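Local coordinates for protein ribonucleoside-diphosphate reductase subunit beta (Streptococcus sanguinis, PDB 4N83) that forms the small subunit of a class Ib ribonucleotide reductase, holds two manganese ions, and probably helps reduce ribonucleotides to deoxyribonucleotides for DNA synthesis, at residues A[102-105]-A[106-109]; A[180-183]-A[184-188]; A[110-113]-A[114-118]. One frame throughout, in Å; residues are numbered along the deposited sequence.

Contact 1: residues A[102-105]-A[106-109]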
loop_
_atom_site.group_PDB
_atom_site.type_symbol
_atom_site.label_atom_id
_atom_site.label_comp_id
_atom_site.label_asym_id
_atom_site.label_seq_id
_atom_site.Cartn_x
_atom_site.Cartn_y
_atom_site.Cartn_z
ATOM N N LYS A 102 -0.698 -11.868 5.601
ATOM C CA LYS A 102 0.442 -12.769 5.409
ATOM C C LYS A 102 0.980 -13.313 6.733
ATOM O O LYS A 102 1.288 -14.501 6.834
ATOM C CB LYS A 102 1.572 -12.069 4.639
ATOM C CG LYS A 102 2.838 -12.909 4.508
ATOM C CD LYS A 102 3.869 -12.258 3.606
ATOM C CE LYS A 102 5.233 -12.917 3.762
ATOM N NZ LYS A 102 5.206 -14.370 3.439
ATOM N N SER A 103 1.087 -12.445 7.739
ATOM C CA SER A 103 1.678 -12.810 9.033
ATOM C C SER A 103 1.109 -14.103 9.631
ATOM O O SER A 103 1.834 -14.857 10.283
ATOM C CB SER A 103 1.525 -11.660 10.034
ATOM O OG SER A 103 0.172 -11.268 10.164
ATOM N N TYR A 104 -0.179 -14.356 9.403
ATOM C CA TYR A 104 -0.822 -15.585 9.872
ATOM C C TYR A 104 -0.214 -16.830 9.224
ATOM O O TYR A 104 -0.045 -17.855 9.885
ATOM C CB TYR A 104 -2.326 -15.559 9.592
ATOM C CG TYR A 104 -3.060 -14.394 10.215
ATOM C CD1 TYR A 104 -3.080 -14.215 11.595
ATOM C CD2 TYR A 104 -3.750 -13.479 9.425
ATOM C CE1 TYR A 104 -3.758 -13.151 12.169
ATOM C CE2 TYR A 104 -4.432 -12.415 9.989
ATOM C CZ TYR A 104 -4.434 -12.253 11.361
ATOM O OH TYR A 104 -5.111 -11.194 11.926
ATOM N N SER A 105 0.105 -16.734 7.933
ATOM C CA SER A 105 0.706 -17.851 7.194
ATOM C C SER A 105 2.075 -18.250 7.757
ATOM O O SER A 105 2.434 -19.430 7.738
ATOM C CB SER A 105 0.832 -17.512 5.704
ATOM O OG SER A 105 -0.422 -17.157 5.146
ATOM N N SER A 106 2.827 -17.266 8.252
ATOM C CA SER A 106 4.123 -17.516 8.893
ATOM C C SER A 106 3.969 -18.231 10.234
ATOM O O SER A 106 4.824 -19.031 10.616
ATOM C CB SER A 106 4.880 -16.204 9.099
ATOM O OG SER A 106 5.102 -15.552 7.863
ATOM N N ILE A 107 2.881 -17.935 10.945
ATOM C CA ILE A 107 2.562 -18.617 12.199
ATOM C C ILE A 107 2.242 -20.082 11.927
ATOM O O ILE A 107 2.732 -20.969 12.626
ATOM C CB ILE A 107 1.361 -17.962 12.923
ATOM C CG1 ILE A 107 1.715 -16.540 13.374
ATOM C CG2 ILE A 107 0.928 -18.800 14.122
ATOM C CD1 ILE A 107 0.515 -15.705 13.766
ATOM N N PHE A 108 1.423 -20.325 10.905
ATOM C CA PHE A 108 1.022 -21.683 10.540
ATOM C C PHE A 108 2.207 -22.522 10.055
ATOM O O PHE A 108 2.290 -23.714 10.357
ATOM C CB PHE A 108 -0.063 -21.672 9.451
ATOM C CG PHE A 108 -1.324 -20.934 9.832
ATOM C CD1 PHE A 108 -1.924 -21.127 11.073
ATOM C CD2 PHE A 108 -1.933 -20.071 8.928
ATOM C CE1 PHE A 108 -3.086 -20.453 11.411
ATOM C CE2 PHE A 108 -3.095 -19.396 9.261
ATOM C CZ PHE A 108 -3.674 -19.587 10.503
ATOM N N SER A 109 3.115 -21.898 9.308
ATOM C CA SER A 109 4.265 -22.604 8.734
ATOM C C SER A 109 5.179 -23.204 9.801
ATOM O O SER A 109 5.610 -24.351 9.678
ATOM C CB SER A 109 5.073 -21.669 7.834
ATOM O OG SER A 109 4.292 -21.218 6.743
#

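Contact 2: residues A[180-183]-A[184-188]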
loop_
_atom_site.group_PDB
_atom_site.type_symbol
_atom_site.label_atom_id
_atom_site.label_comp_id
_atom_site.label_asym_id
_atom_site.label_seq_id
_atom_site.Cartn_x
_atom_site.Cartn_y
_atom_site.Cartn_z
ATOM N N VAL A 180 4.452 -15.502 18.933
ATOM C CA VAL A 180 3.140 -15.596 18.287
ATOM C C VAL A 180 2.223 -14.479 18.796
ATOM O O VAL A 180 1.291 -14.072 18.105
ATOM C CB VAL A 180 2.476 -16.972 18.535
ATOM C CG1 VAL A 180 1.110 -17.051 17.859
ATOM C CG2 VAL A 180 3.376 -18.101 18.044
ATOM N N ALA A 181 2.491 -13.995 20.007
ATOM C CA ALA A 181 1.746 -12.874 20.575
ATOM C C ALA A 181 2.235 -11.536 20.022
ATOM O O ALA A 181 1.424 -10.668 19.702
ATOM C CB ALA A 181 1.843 -12.888 22.092
ATOM N N GLU A 182 3.555 -11.373 19.916
ATOM C CA GLU A 182 4.159 -10.130 19.406
ATOM C C GLU A 182 3.716 -9.795 17.982
ATOM O O GLU A 182 3.496 -8.630 17.653
ATOM C CB GLU A 182 5.696 -10.193 19.464
ATOM C CG GLU A 182 6.308 -9.559 20.707
ATOM C CD GLU A 182 6.253 -8.036 20.705
ATOM O OE1 GLU A 182 6.491 -7.436 21.775
ATOM O OE2 GLU A 182 5.974 -7.435 19.645
ATOM N N ILE A 183 3.587 -10.820 17.144
ATOM C CA ILE A 183 3.153 -10.634 15.759
ATOM C C ILE A 183 1.678 -10.222 15.689
ATOM O O ILE A 183 1.256 -9.575 14.732
ATOM C CB ILE A 183 3.416 -11.909 14.921
ATOM C CG1 ILE A 183 3.434 -11.584 13.428
ATOM C CG2 ILE A 183 2.395 -12.996 15.229
ATOM C CD1 ILE A 183 4.037 -12.691 12.590
ATOM N N ILE A 184 0.908 -10.609 16.706
ATOM C CA ILE A 184 -0.475 -10.162 16.875
ATOM C C ILE A 184 -0.508 -8.812 17.595
ATOM O O ILE A 184 -1.350 -7.963 17.298
ATOM C CB ILE A 184 -1.303 -11.195 17.675
ATOM C CG1 ILE A 184 -1.372 -12.534 16.926
ATOM C CG2 ILE A 184 -2.705 -10.673 17.963
ATOM C CD1 ILE A 184 -2.117 -12.493 15.607
ATOM N N LYS A 185 0.409 -8.633 18.546
ATOM C CA LYS A 185 0.572 -7.372 19.274
ATOM C C LYS A 185 0.809 -6.209 18.307
ATOM O O LYS A 185 0.231 -5.131 18.467
ATOM C CB LYS A 185 1.755 -7.481 20.245
ATOM C CG LYS A 185 1.800 -6.417 21.330
ATOM C CD LYS A 185 1.218 -6.921 22.641
ATOM C CE LYS A 185 1.429 -5.914 23.760
ATOM N NZ LYS A 185 0.482 -4.767 23.682
ATOM N N LEU A 186 1.662 -6.440 17.310
ATOM C CA LEU A 186 1.967 -5.437 16.287
ATOM C C LEU A 186 0.754 -5.113 15.412
ATOM O O LEU A 186 0.568 -3.962 15.011
ATOM C CB LEU A 186 3.128 -5.912 15.406
ATOM C CG LEU A 186 4.499 -6.000 16.085
ATOM C CD1 LEU A 186 5.424 -6.933 15.316
ATOM C CD2 LEU A 186 5.126 -4.622 16.233
ATOM N N ILE A 187 -0.061 -6.126 15.116
ATOM C CA ILE A 187 -1.275 -5.945 14.310
ATOM C C ILE A 187 -2.270 -5.026 15.019
ATOM O O ILE A 187 -2.875 -4.156 14.392
ATOM C CB ILE A 187 -1.948 -7.299 13.977
ATOM C CG1 ILE A 187 -1.071 -8.098 13.006
ATOM C CG2 ILE A 187 -3.334 -7.086 13.371
ATOM C CD1 ILE A 187 -1.402 -9.574 12.932
ATOM N N ILE A 188 -2.426 -5.224 16.327
ATOM C CA ILE A 188 -3.312 -4.392 17.145
ATOM C C ILE A 188 -2.802 -2.947 17.218
ATOM O O ILE A 188 -3.599 -2.007 17.243
ATOM C CB ILE A 188 -3.473 -4.971 18.573
ATOM C CG1 ILE A 188 -4.151 -6.347 18.519
ATOM C CG2 ILE A 188 -4.284 -4.028 19.457
ATOM C CD1 ILE A 188 -3.885 -7.211 19.735
#

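Contact 3: residues A[110-113]-A[114-118]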
loop_
_atom_site.group_PDB
_atom_site.type_symbol
_atom_site.label_atom_id
_atom_site.label_comp_id
_atom_site.label_asym_id
_atom_site.label_seq_id
_atom_site.Cartn_x
_atom_site.Cartn_y
_atom_site.Cartn_z
ATOM N N THR A 110 5.466 -22.426 10.844
ATOM C CA THR A 110 6.355 -22.869 11.917
ATOM C C THR A 110 5.665 -23.888 12.822
ATOM O O THR A 110 6.186 -24.982 13.042
ATOM C CB THR A 110 6.842 -21.684 12.777
ATOM O OG1 THR A 110 7.193 -20.582 11.932
ATOM C CG2 THR A 110 8.053 -22.086 13.615
ATOM N N LEU A 111 4.492 -23.523 13.335
ATOM C CA LEU A 111 3.755 -24.363 14.283
ATOM C C LEU A 111 3.204 -25.631 13.634
ATOM O O LEU A 111 3.466 -26.738 14.107
ATOM C CB LEU A 111 2.601 -23.579 14.925
ATOM C CG LEU A 111 2.933 -22.672 16.114
ATOM C CD1 LEU A 111 4.003 -21.641 15.779
ATOM C CD2 LEU A 111 1.667 -21.988 16.611
ATOM N N ASN A 112 2.451 -25.458 12.549
ATOM C CA ASN A 112 1.703 -26.556 11.930
ATOM C C ASN A 112 2.407 -27.179 10.724
ATOM O O ASN A 112 3.387 -26.636 10.210
ATOM C CB ASN A 112 0.309 -26.074 11.514
ATOM C CG ASN A 112 -0.426 -25.368 12.641
ATOM O OD1 ASN A 112 -0.290 -25.731 13.809
ATOM N ND2 ASN A 112 -1.210 -24.352 12.296
ATOM N N THR A 113 1.885 -28.324 10.289
ATOM C CA THR A 113 2.416 -29.065 9.142
ATOM C C THR A 113 1.639 -28.749 7.862
ATOM O O THR A 113 0.580 -28.120 7.908
ATOM C CB THR A 113 2.363 -30.586 9.394
ATOM O OG1 THR A 113 1.006 -30.994 9.609
ATOM C CG2 THR A 113 3.200 -30.959 10.611
ATOM N N LYS A 114 2.170 -29.206 6.727
ATOM C CA LYS A 114 1.602 -28.927 5.400
ATOM C C LYS A 114 0.101 -29.209 5.317
ATOM O O LYS A 114 -0.677 -28.339 4.920
ATOM C CB LYS A 114 2.343 -29.743 4.332
ATOM C CG LYS A 114 1.893 -29.495 2.900
ATOM C CD LYS A 114 2.742 -30.284 1.918
ATOM C CE LYS A 114 2.131 -30.305 0.524
ATOM N NZ LYS A 114 2.130 -28.963 -0.121
ATOM N N SER A 115 -0.294 -30.423 5.692
ATOM C CA SER A 115 -1.695 -30.849 5.605
ATOM C C SER A 115 -2.573 -30.234 6.700
ATOM O O SER A 115 -3.772 -30.044 6.493
ATOM C CB SER A 115 -1.796 -32.376 5.642
ATOM O OG SER A 115 -1.056 -32.911 6.725
ATOM N N GLU A 116 -1.982 -29.935 7.857
ATOM C CA GLU A 116 -2.699 -29.237 8.933
ATOM C C GLU A 116 -3.117 -27.825 8.516
ATOM O O GLU A 116 -4.148 -27.323 8.966
ATOM C CB GLU A 116 -1.854 -29.162 10.210
ATOM C CG GLU A 116 -1.988 -30.368 11.129
ATOM C CD GLU A 116 -1.292 -30.166 12.465
ATOM O OE1 GLU A 116 -0.184 -29.588 12.484
ATOM O OE2 GLU A 116 -1.852 -30.589 13.498
ATOM N N ILE A 117 -2.311 -27.194 7.664
ATOM C CA ILE A 117 -2.614 -25.855 7.155
ATOM C C ILE A 117 -3.763 -25.923 6.148
ATOM O O ILE A 117 -4.655 -25.073 6.161
ATOM C CB ILE A 117 -1.377 -25.191 6.508
ATOM C CG1 ILE A 117 -0.247 -25.046 7.535
ATOM C CG2 ILE A 117 -1.736 -23.815 5.956
ATOM C CD1 ILE A 117 1.130 -24.904 6.924
ATOM N N ASP A 118 -3.741 -26.939 5.287
ATOM C CA ASP A 118 -4.841 -27.192 4.350
ATOM C C ASP A 118 -6.167 -27.392 5.086
ATOM O O ASP A 118 -7.213 -26.934 4.625
ATOM C CB ASP A 118 -4.549 -28.425 3.485
ATOM C CG ASP A 118 -3.435 -28.190 2.482
ATOM O OD1 ASP A 118 -3.486 -27.175 1.757
ATOM O OD2 ASP A 118 -2.515 -29.032 2.406
#

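Contact 1: residues A[102-105]-A[106-109]
Ser105 and Ser109 meet one turn apart on helix 84-111. Ser105 O is approached by two groups of Ser109. The backbone N of Ser109 donates to it at 3.0 Å. Ser109 OG lies 2.8 Å from the same Ser105 O, because chi1 of -62° sets OG beside its own backbone N. That hydroxyl proton is not settled, since Asn11 OD1 of the second subunit is also within hydrogen-bonding range of Ser109 OG. Ser105 OG makes a weak hydrogen bond to Trp10 N of the second subunit.

Tyr104 acts through its backbone and its CB. Phe108 N donates to Tyr104 O at 3.0 Å, with an N-H...O angle of 159°. The Phe108 ring folds back on this turn, so Tyr104 O stands 3.0 Å above one ring face, offset toward the rim. Phe108 CE2 also packs on Tyr104 CB at 3.9 Å. The phenol of Tyr104 reaches farther into the protein, where OH is hydrogen-bonded to Asp66, a manganese ligand. Ile107 CD1 comes obliquely to the Tyr104 ring, 4.5 Å from CD1 of that ring.

Ser106 lies on a different side of the helix. Its N makes only weak bonds here, the longer at 3.5 Å to Lys102 O. Its hydroxyl is hydrogen-bonded to Asp32.

Tyr104 is the predicted active-site residue, consistent with the radical tyrosine of this family. The chemistry is divided round the helix. Ser105 and Ser109 offer hydroxyls to the partner subunit. On the Tyr104 side, Ile107 touches the phenol ring, together with Phe59, Leu62 and Thr63 of helix 49-78 and Ile184 of helix 178-206. Phe108 packs at the Tyr104 CB and carbonyl. This leaves the Tyr104 OH hydrogen-bonded to the manganese ligand Asp66.

Contact 2: residues A[180-183]-A[184-188]
Ala181 O is gripped by two backbone N-H groups of the next turn. Lys185 N donates at 2.6 Å, nearly in line with the carbonyl bond. Ile184 N adds a weak bond to Ala181 O at 3.0 Å, with an N-H...O angle of only 122°. This is a turn of helix 178-206, a long helix of the ferritin-like bundle. Farther along, the same helix supplies the manganese ligands Glu191 and His194.

The next carbonyl, Glu182 O, accepts Leu186 N at 2.9 Å. Leu186 CG also lies close to that carbonyl, 3.2 Å from Glu182 O. The Glu182 chain bends at chi2 (-73°), which turns its carboxylate forward along the helix, toward Leu186. The two side chains pass each other at a slant, and Glu182 OE2 comes 4.1 Å from Leu186 CG. Glu182 and Lys185 carry opposite charges, but their charged atoms do not meet. Lys185 NZ is hydrogen-bonded instead to Ile285 O near the modelled C-terminal end.

Ile183, Ile184 and Ile187 are buried. Ile183 CG1 is anti to the backbone N (chi1 -160°), which leaves CG2 pointing to the following residue. There CG2 lies 4.2 Å from Ile184 CG1. Ile183 meets Ser103 and Ile107 of helix 84-111. Ile184 touches Tyr104 of that helix too, and adds Phe165 of helix 162-173 and Phe59 of helix 49-78. Ile187 lies one turn beyond Ile183 and touches His100, another manganese ligand, so this hydrocarbon surface reaches the edge of the metal site. Within the turn, Ile187 folds its longer branch back over the carbonyl one turn earlier, bringing CD1 to 3.2 Å from Ile183 O.

Contact 3: residues A[110-113]-A[114-118]
Thr113 turns OG1 between its backbone N and carbonyl carbon (chi1 60°), while Glu116 swings its chain back from the first turn of the helix (chi1 -87°) and extends it beyond CG. The two torsions bring Glu116 OE1 up to both Thr113 N and Thr113 OG1. Thr113 N donates to Glu116 OE1 at 3.3 Å, and the bond is fairly straight. OE1 receives it on the anti lone pair, the one turned away from the other carboxylate oxygen. Thr113 OG1 adds a weak bond to the same OE1 at 3.4 Å.

Thr113 is the N-cap of helix 114-124. The bond from its N to the glutamate three residues on is the glutamate half of a capping box. The first helical turn is closed by Ile117 N, which donates to Thr113 O at 3.0 Å.

Asn112 is the first residue to leave helix 84-111. Its side chain crosses Glu116 at about a right angle, and the amide and carboxylate planes are 78° apart. CB does the touching, 3.7 Å from Glu116 OE1. Ile117 CG1 comes to Asn112 CB from another direction, at 4.1 Å.

The contact forms a surface corner between helices 84-111 and 114-124. Leu111 and Asn112 rest on Trp44 of helix 41-44, and Ile117 packs on Asn11 of the second subunit.

Contacts 1 and 3 follow each other directly along the chain, their centres 10 Å apart. Contact 1 occupies the last turns of helix 84-111, and contact 3 carries the chain from its end into helix 114-124. Contact 2 comes later, on helix 178-206, with its centre 12 Å from contact 1 and 20 Å from contact 3. Contacts 1 and 2 pack side by side, for example Ile107 CD1 on Ile183 CG2 at 3.6 Å. Ile117 of contact 3 touches the backbone of Phe108. The set runs from the surface corner, through helix 84-111, which carries Tyr104, to a neighbouring helix of the metal-binding bundle.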